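PDB 6GUP: fusarinine C esterase sidJ from Aspergillus fumigatus, which hydrolyses the ester bonds of the iron-carrying siderophore fusarinine C, though not those of its triacetylated form, and works as a homodimer. Local coordinates for residues His85-Ala94 with Ser126-Ser134; Lys9-His17 with Val24-Thr32. All blocks are in the same frame, centred on the assembly; numbering follows the deposited sequence.

Interaction 1 (His85-Ala94 with Ser126-Ser134)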
loop_
_atom_site.group_PDB
_atom_site.type_symbol
_atom_site.label_atom_id
_atom_site.label_comp_id
_atom_site.label_asym_id
_atom_site.label_seq_id
_atom_site.Cartn_x
_atom_site.Cartn_y
_atom_site.Cartn_z
ATOM N N HIS A 85 -0.019 -15.758 -4.584
ATOM C CA HIS A 85 0.681 -14.584 -4.059
ATOM C C HIS A 85 1.691 -14.882 -2.941
ATOM O O HIS A 85 2.573 -14.059 -2.683
ATOM C CB HIS A 85 -0.341 -13.540 -3.582
ATOM C CG HIS A 85 -1.032 -13.896 -2.301
ATOM N ND1 HIS A 85 -2.187 -14.646 -2.258
ATOM C CD2 HIS A 85 -0.730 -13.598 -1.016
ATOM C CE1 HIS A 85 -2.564 -14.798 -1.001
ATOM N NE2 HIS A 85 -1.697 -14.172 -0.228
ATOM N N LEU A 86 1.569 -16.038 -2.284
ATOM C CA LEU A 86 2.406 -16.355 -1.117
ATOM C C LEU A 86 3.901 -16.505 -1.422
ATOM O O LEU A 86 4.728 -16.177 -0.570
ATOM C CB LEU A 86 1.903 -17.613 -0.391
ATOM C CG LEU A 86 0.638 -17.515 0.471
ATOM C CD1 LEU A 86 0.401 -18.839 1.184
ATOM C CD2 LEU A 86 0.729 -16.387 1.491
ATOM N N ASP A 87 4.246 -17.001 -2.611
ATOM C CA ASP A 87 5.656 -17.113 -3.019
ATOM C C ASP A 87 6.342 -15.748 -3.119
ATOM O O ASP A 87 7.469 -15.583 -2.652
ATOM C CB ASP A 87 5.801 -17.862 -4.357
ATOM C CG ASP A 87 5.663 -19.378 -4.217
ATOM O OD1 ASP A 87 5.685 -19.909 -3.085
ATOM O OD2 ASP A 87 5.544 -20.048 -5.264
ATOM N N ARG A 88 5.655 -14.783 -3.727
ATOM C CA ARG A 88 6.171 -13.416 -3.856
ATOM C C ARG A 88 6.212 -12.686 -2.508
ATOM O O ARG A 88 7.165 -11.958 -2.227
ATOM C CB ARG A 88 5.314 -12.631 -4.842
ATOM C CG ARG A 88 5.882 -11.281 -5.264
ATOM C CD ARG A 88 4.906 -10.578 -6.188
ATOM N NE ARG A 88 3.591 -10.447 -5.551
ATOM C CZ ARG A 88 2.415 -10.390 -6.178
ATOM N NH1 ARG A 88 2.321 -10.447 -7.508
ATOM N NH2 ARG A 88 1.302 -10.277 -5.455
ATOM N N ASP A 89 5.166 -12.871 -1.700
ATOM C CA ASP A 89 5.123 -12.362 -0.317
ATOM C C ASP A 89 6.352 -12.790 0.464
ATOM O O ASP A 89 7.018 -11.976 1.108
ATOM C CB ASP A 89 3.889 -12.897 0.421
ATOM C CG ASP A 89 2.614 -12.193 0.024
ATOM O OD1 ASP A 89 2.582 -11.547 -1.041
ATOM O OD2 ASP A 89 1.638 -12.284 0.796
ATOM N N THR A 90 6.627 -14.085 0.390
ATOM C CA THR A 90 7.752 -14.707 1.067
ATOM C C THR A 90 9.115 -14.133 0.638
ATOM O O THR A 90 9.983 -13.907 1.487
ATOM C CB THR A 90 7.683 -16.237 0.857
ATOM O OG1 THR A 90 6.622 -16.770 1.659
ATOM C CG2 THR A 90 8.946 -16.901 1.244
ATOM N N ASN A 91 9.296 -13.905 -0.662
ATOM C CA ASN A 91 10.537 -13.309 -1.184
ATOM C C ASN A 91 10.756 -11.892 -0.659
ATOM O O ASN A 91 11.880 -11.517 -0.322
ATOM C CB ASN A 91 10.529 -13.263 -2.720
ATOM C CG ASN A 91 10.558 -14.641 -3.358
ATOM O OD1 ASN A 91 9.840 -14.896 -4.325
ATOM N ND2 ASN A 91 11.396 -15.531 -2.833
ATOM N N GLU A 92 9.677 -11.117 -0.602
ATOM C CA GLU A 92 9.730 -9.728 -0.145
ATOM C C GLU A 92 9.926 -9.615 1.368
ATOM O O GLU A 92 10.605 -8.700 1.832
ATOM C CB GLU A 92 8.480 -8.975 -0.604
ATOM C CG GLU A 92 8.465 -8.774 -2.115
ATOM C CD GLU A 92 7.118 -8.374 -2.682
ATOM O OE1 GLU A 92 6.128 -8.271 -1.926
ATOM O OE2 GLU A 92 7.050 -8.160 -3.909
ATOM N N ILE A 93 9.343 -10.543 2.126
ATOM C CA ILE A 93 9.620 -10.659 3.565
ATOM C C ILE A 93 11.110 -10.944 3.782
ATOM O O ILE A 93 11.751 -10.299 4.611
ATOM C CB ILE A 93 8.741 -11.744 4.241
ATOM C CG1 ILE A 93 7.287 -11.260 4.320
ATOM C CG2 ILE A 93 9.246 -12.071 5.645
ATOM C CD1 ILE A 93 6.271 -12.352 4.583
ATOM N N ALA A 94 11.648 -11.898 3.023
ATOM C CA ALA A 94 13.076 -12.242 3.084
ATOM C C ALA A 94 13.981 -11.048 2.767
ATOM O O ALA A 94 15.008 -10.853 3.425
ATOM C CB ALA A 94 13.383 -13.400 2.144
ATOM N N SER A 126 -0.540 -14.605 8.800
ATOM C CA SER A 126 -0.068 -15.902 9.302
ATOM C C SER A 126 0.219 -16.926 8.199
ATOM O O SER A 126 1.073 -17.798 8.380
ATOM C CB SER A 126 -1.082 -16.492 10.284
ATOM O OG SER A 126 -1.271 -15.634 11.396
ATOM N N GLN A 127 -0.492 -16.828 7.073
ATOM C CA GLN A 127 -0.206 -17.653 5.892
ATOM C C GLN A 127 1.220 -17.415 5.404
ATOM O O GLN A 127 1.941 -18.365 5.113
ATOM C CB GLN A 127 -1.178 -17.357 4.744
ATOM C CG GLN A 127 -2.631 -17.727 5.008
ATOM C CD GLN A 127 -3.577 -17.171 3.956
ATOM O OE1 GLN A 127 -3.179 -16.891 2.824
ATOM N NE2 GLN A 127 -4.841 -17.009 4.329
ATOM N N CYS A 128 1.614 -16.142 5.325
ATOM C CA CYS A 128 2.978 -15.764 4.929
ATOM C C CYS A 128 4.048 -16.332 5.867
ATOM O O CYS A 128 5.124 -16.719 5.410
ATOM C CB CYS A 128 3.124 -14.239 4.859
ATOM S SG CYS A 128 1.847 -13.407 3.890
ATOM N N VAL A 129 3.742 -16.390 7.163
ATOM C CA VAL A 129 4.667 -16.921 8.173
ATOM C C VAL A 129 4.900 -18.421 7.962
ATOM O O VAL A 129 6.047 -18.861 7.875
ATOM C CB VAL A 129 4.167 -16.648 9.617
ATOM C CG1 VAL A 129 5.075 -17.303 10.656
ATOM C CG2 VAL A 129 4.079 -15.147 9.877
ATOM N N LEU A 130 3.816 -19.193 7.875
ATOM C CA LEU A 130 3.910 -20.645 7.658
ATOM C C LEU A 130 4.492 -20.991 6.282
ATOM O O LEU A 130 5.248 -21.954 6.154
ATOM C CB LEU A 130 2.539 -21.318 7.841
ATOM C CG LEU A 130 2.452 -22.846 7.694
ATOM C CD1 LEU A 130 3.482 -23.571 8.551
ATOM C CD2 LEU A 130 1.052 -23.333 8.038
ATOM N N HIS A 131 4.141 -20.200 5.267
ATOM C CA HIS A 131 4.675 -20.373 3.909
ATOM C C HIS A 131 6.179 -20.068 3.857
ATOM O O HIS A 131 6.934 -20.783 3.200
ATOM C CB HIS A 131 3.912 -19.477 2.925
ATOM C CG HIS A 131 4.069 -19.863 1.489
ATOM N ND1 HIS A 131 3.157 -20.663 0.832
ATOM C CD2 HIS A 131 5.003 -19.525 0.570
ATOM C CE1 HIS A 131 3.534 -20.814 -0.426
ATOM N NE2 HIS A 131 4.650 -20.134 -0.611
ATOM N N TYR A 132 6.601 -19.016 4.561
ATOM C CA TYR A 132 8.027 -18.682 4.717
ATOM C C TYR A 132 8.818 -19.863 5.291
ATOM O O TYR A 132 9.899 -20.191 4.793
ATOM C CB TYR A 132 8.194 -17.447 5.621
ATOM C CG TYR A 132 9.604 -16.898 5.720
ATOM C CD1 TYR A 132 10.533 -17.452 6.605
ATOM C CD2 TYR A 132 10.004 -15.804 4.949
ATOM C CE1 TYR A 132 11.822 -16.948 6.702
ATOM C CE2 TYR A 132 11.293 -15.292 5.042
ATOM C CZ TYR A 132 12.196 -15.866 5.920
ATOM O OH TYR A 132 13.475 -15.369 6.012
ATOM N N LEU A 133 8.264 -20.497 6.324
ATOM C CA LEU A 133 8.939 -21.587 7.038
ATOM C C LEU A 133 8.857 -22.958 6.359
ATOM O O LEU A 133 9.783 -23.756 6.494
ATOM C CB LEU A 133 8.384 -21.705 8.465
ATOM C CG LEU A 133 8.625 -20.512 9.392
ATOM C CD1 LEU A 133 7.861 -20.693 10.696
ATOM C CD2 LEU A 133 10.112 -20.319 9.653
ATOM N N SER A 134 7.765 -23.232 5.643
ATOM C CA SER A 134 7.455 -24.594 5.183
ATOM C C SER A 134 7.902 -24.934 3.757
ATOM O O SER A 134 8.193 -26.096 3.468
ATOM C CB SER A 134 5.952 -24.858 5.317
ATOM O OG SER A 134 5.196 -24.027 4.452
#
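Leu-86 and Asp-87 take hold of the imidazole of His-131 from two directions, a compact example of how neighbouring residues on one helix can fix a ring on another. CB of Leu-86 stands over the centre of one ring face, 3.5 Å from the centroid and almost along the ring normal, while its CD1 lies 3.3 Å from His-131 ND1. In the ring plane, NE2 of His-131 gives a nearly straight hydrogen bond to OD1 of Asp-87 (2.7 Å, 167°), meeting the oxygen on its anti side, somewhat out of the carboxylate plane, with the carboxylate turned well out of the ring plane. The imidazole comes within range because its CG lies anti to the backbone N (chi1 -162°). OG1 of Thr-90 sits by the same ring's edge, 3.4 Å from His-131 CD2, and is itself hydrogen-bonded to Leu-86 O, which also accepts Thr-90 N from the other face of its plane.

Further along, Ile-93 splits its branches: CD1 packs on Cys-128 CB at 3.7 Å, and CG2 meets Tyr-132 CE2 at 3.9 Å. The Tyr-132 hydroxyl is bonded beyond the contact to Met-155 O. The axes of segments 86-94 and 126-134 approach to 9.3 Å and cross at -80°. Deeper in, Ile-93 and Val-129 both touch Leu-119 of strand 117-122, and Val-129 and Leu-133 reach strand 159-163, seating helices 86-108 and 125-134 against the central sheet of the alpha/beta-hydrolase fold.

Interaction 2 (Lys9-His17 with Val24-Thr32)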
loop_
_atom_site.group_PDB
_atom_site.type_symbol
_atom_site.label_atom_id
_atom_site.label_comp_id
_atom_site.label_asym_id
_atom_site.label_seq_id
_atom_site.Cartn_x
_atom_site.Cartn_y
_atom_site.Cartn_z
ATOM N N LYS A 9 -4.042 9.494 19.273
ATOM C CA LYS A 9 -4.104 10.875 18.792
ATOM C C LYS A 9 -2.704 11.451 18.621
ATOM O O LYS A 9 -1.851 11.302 19.499
ATOM C CB LYS A 9 -4.922 11.747 19.747
ATOM C CG LYS A 9 -6.407 11.407 19.744
ATOM C CD LYS A 9 -7.066 11.600 21.102
ATOM C CE LYS A 9 -8.192 10.601 21.308
ATOM N NZ LYS A 9 -8.992 10.908 22.523
ATOM N N GLY A 10 -2.482 12.094 17.477
ATOM C CA GLY A 10 -1.167 12.603 17.100
ATOM C C GLY A 10 -0.310 11.628 16.305
ATOM O O GLY A 10 0.865 11.907 16.066
ATOM N N GLY A 11 -0.881 10.491 15.896
ATOM C CA GLY A 11 -0.148 9.475 15.132
ATOM C C GLY A 11 0.866 8.721 15.973
ATOM O O GLY A 11 0.949 8.927 17.187
ATOM N N LEU A 12 1.631 7.841 15.329
ATOM C CA LEU A 12 2.686 7.079 16.004
ATOM C C LEU A 12 4.061 7.399 15.403
ATOM O O LEU A 12 4.258 7.207 14.201
ATOM C CB LEU A 12 2.393 5.575 15.947
ATOM C CG LEU A 12 1.310 5.092 16.924
ATOM C CD1 LEU A 12 0.957 3.637 16.665
ATOM C CD2 LEU A 12 1.725 5.267 18.381
ATOM N N PRO A 13 5.008 7.903 16.231
ATOM C CA PRO A 13 6.342 8.233 15.711
ATOM C C PRO A 13 7.146 7.016 15.264
ATOM O O PRO A 13 6.970 5.921 15.803
ATOM C CB PRO A 13 7.040 8.907 16.904
ATOM C CG PRO A 13 5.946 9.331 17.812
ATOM C CD PRO A 13 4.880 8.296 17.649
ATOM N N GLY A 14 8.028 7.221 14.292
ATOM C CA GLY A 14 8.855 6.139 13.781
ATOM C C GLY A 14 9.759 6.514 12.628
ATOM O O GLY A 14 9.996 7.695 12.376
ATOM N N ILE A 15 10.258 5.490 11.938
ATOM C CA ILE A 15 11.169 5.642 10.802
ATOM C C ILE A 15 10.618 4.854 9.617
ATOM O O ILE A 15 10.360 3.653 9.738
ATOM C CB ILE A 15 12.590 5.125 11.140
ATOM C CG1 ILE A 15 13.129 5.824 12.398
ATOM C CG2 ILE A 15 13.540 5.333 9.961
ATOM C CD1 ILE A 15 14.512 5.382 12.833
ATOM N N LEU A 16 10.447 5.529 8.480
ATOM C CA LEU A 16 10.049 4.873 7.234
ATOM C C LEU A 16 11.294 4.475 6.443
ATOM O O LEU A 16 12.080 5.337 6.036
ATOM C CB LEU A 16 9.162 5.794 6.390
ATOM C CG LEU A 16 8.507 5.167 5.152
ATOM C CD1 LEU A 16 7.490 4.102 5.544
ATOM C CD2 LEU A 16 7.847 6.239 4.300
ATOM N N HIS A 17 11.462 3.168 6.237
ATOM C CA HIS A 17 12.593 2.613 5.493
ATOM C C HIS A 17 12.166 2.153 4.108
ATOM O O HIS A 17 10.988 1.913 3.865
ATOM C CB HIS A 17 13.172 1.408 6.227
ATOM C CG HIS A 17 13.556 1.688 7.645
ATOM N ND1 HIS A 17 14.840 2.023 8.014
ATOM C CD2 HIS A 17 12.826 1.676 8.784
ATOM C CE1 HIS A 17 14.884 2.208 9.320
ATOM N NE2 HIS A 17 13.675 2.004 9.812
ATOM N N VAL A 24 8.355 -0.556 1.265
ATOM C CA VAL A 24 8.761 0.110 2.509
ATOM C C VAL A 24 8.448 -0.718 3.749
ATOM O O VAL A 24 7.566 -1.582 3.731
ATOM C CB VAL A 24 8.108 1.512 2.673
ATOM C CG1 VAL A 24 8.587 2.450 1.578
ATOM C CG2 VAL A 24 6.581 1.446 2.693
ATOM N N THR A 25 9.186 -0.435 4.819
ATOM C CA THR A 25 8.887 -0.968 6.145
ATOM C C THR A 25 8.969 0.169 7.169
ATOM O O THR A 25 9.926 0.949 7.160
ATOM C CB THR A 25 9.797 -2.168 6.525
ATOM O OG1 THR A 25 9.458 -2.641 7.835
ATOM C CG2 THR A 25 11.281 -1.809 6.493
ATOM N N PHE A 26 7.942 0.271 8.014
ATOM C CA PHE A 26 7.845 1.331 9.022
ATOM C C PHE A 26 8.257 0.801 10.393
ATOM O O PHE A 26 7.634 -0.125 10.914
ATOM C CB PHE A 26 6.421 1.890 9.083
ATOM C CG PHE A 26 6.203 2.866 10.208
ATOM C CD1 PHE A 26 6.751 4.144 10.157
ATOM C CD2 PHE A 26 5.457 2.505 11.326
ATOM C CE1 PHE A 26 6.554 5.042 11.198
ATOM C CE2 PHE A 26 5.257 3.399 12.368
ATOM C CZ PHE A 26 5.805 4.669 12.303
ATOM N N GLU A 27 9.292 1.411 10.969
ATOM C CA GLU A 27 9.794 1.054 12.295
ATOM C C GLU A 27 9.164 1.973 13.332
ATOM O O GLU A 27 9.283 3.188 13.221
ATOM C CB GLU A 27 11.315 1.213 12.336
ATOM C CG GLU A 27 11.969 0.766 13.640
ATOM C CD GLU A 27 13.474 0.973 13.664
ATOM O OE1 GLU A 27 14.012 1.697 12.797
ATOM O OE2 GLU A 27 14.127 0.410 14.566
ATOM N N TYR A 28 8.529 1.393 14.349
ATOM C CA TYR A 28 7.920 2.168 15.433
ATOM C C TYR A 28 9.015 2.490 16.433
ATOM O O TYR A 28 9.653 1.578 16.961
ATOM C CB TYR A 28 6.814 1.377 16.140
ATOM C CG TYR A 28 5.576 1.129 15.304
ATOM C CD1 TYR A 28 5.601 0.241 14.228
ATOM C CD2 TYR A 28 4.368 1.764 15.601
ATOM C CE1 TYR A 28 4.470 0.003 13.466
ATOM C CE2 TYR A 28 3.230 1.528 14.839
ATOM C CZ TYR A 28 3.287 0.651 13.773
ATOM O OH TYR A 28 2.161 0.418 13.018
ATOM N N THR A 29 9.238 3.776 16.689
ATOM C CA THR A 29 10.255 4.194 17.653
ATOM C C THR A 29 10.038 5.632 18.111
ATOM O O THR A 29 9.761 6.520 17.298
ATOM C CB THR A 29 11.694 4.011 17.105
ATOM O OG1 THR A 29 12.647 4.466 18.076
ATOM C CG2 THR A 29 11.909 4.762 15.789
ATOM N N THR A 30 10.152 5.835 19.421
ATOM C CA THR A 30 10.054 7.155 20.032
ATOM C C THR A 30 11.354 7.620 20.698
ATOM O O THR A 30 11.420 8.774 21.130
ATOM C CB THR A 30 8.940 7.185 21.103
ATOM O OG1 THR A 30 9.257 6.274 22.163
ATOM C CG2 THR A 30 7.596 6.806 20.500
ATOM N N THR A 31 12.381 6.763 20.777
ATOM C CA THR A 31 13.520 7.048 21.664
ATOM C C THR A 31 14.923 6.625 21.191
ATOM O O THR A 31 15.096 5.861 20.238
ATOM C CB THR A 31 13.241 6.489 23.086
ATOM O OG1 THR A 31 14.353 6.749 23.954
ATOM C CG2 THR A 31 12.947 4.994 23.054
ATOM N N THR A 32 15.905 7.169 21.911
ATOM C CA THR A 32 17.344 6.918 21.752
ATOM C C THR A 32 17.773 5.476 22.053
ATOM O O THR A 32 18.817 5.030 21.573
ATOM C CB THR A 32 18.134 7.823 22.734
ATOM O OG1 THR A 32 17.468 9.083 22.882
ATOM C CG2 THR A 32 19.561 8.065 22.265
#
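His-17 and Glu-27 show how a beta hairpin can carry a histidine-carboxylate hydrogen bond on one face beside apolar packing elsewhere. The backbones pair antiparallel: Ile-15 with Glu-27 and His-17 with Thr-25 are the hydrogen-bonded pairs, the first joined by Ile-15 N to Glu-27 O and Glu-27 N to Ile-15 O, both 2.8 Å. On the face shared by these residues, NE2 of His-17 donates to OE1 of Glu-27 at 3.0 Å, bent to 146°, on the anti side and tilted out of the carboxylate plane. Glu-27 is extended, its CG anti to the backbone N (chi1 -176°), and lies alongside Ile-15, whose CD1 is 3.7 Å from Glu-27 OE1.

Leu-16 and Phe-26 lie on the other face. Gly-14, with no side chain, lets CE1 of Phe-26 come to 3.6 Å from its CA. Beyond it, CE2 of Phe-26 sits over the centre of the Tyr-28 ring. Leu-12 CD1, at that ring's edge, is 3.6 Å from Tyr-28 CE2.

A second shell fixes the polar pair: Tyr-99 OH bonds His-17 ND1, Ser-68 OG bonds Glu-27 OE2, and Tyr-103 meets the imidazole edge-to-face. Residues 12-16 also pair antiparallel with a strand of the second subunit, carrying the sheet across the dimer. With both ring nitrogens and both carboxylate oxygens engaged, the His-Glu pair is probably held in one orientation against helix 86-108.

How the interactions relate
Helix 86-108 links the two contacts: its first turns form one side of interaction 1, and its later turns, through Tyr-99 and Tyr-103, back the hairpin of interaction 2. Their centres lie 24 Å apart and they do not touch. Both are largely buried: interaction 1 is a helix crossing nearer the centre of the chain, untouched by the other subunit, while interaction 2 sits at the sheet edge, where the second subunit extends the sheet. Each includes a histidine-carboxylate bond, but in 85-94 with 126-134 it joins two helices otherwise packed through side chains, whereas in 9-17 with 24-32 it supplements five backbone hydrogen bonds.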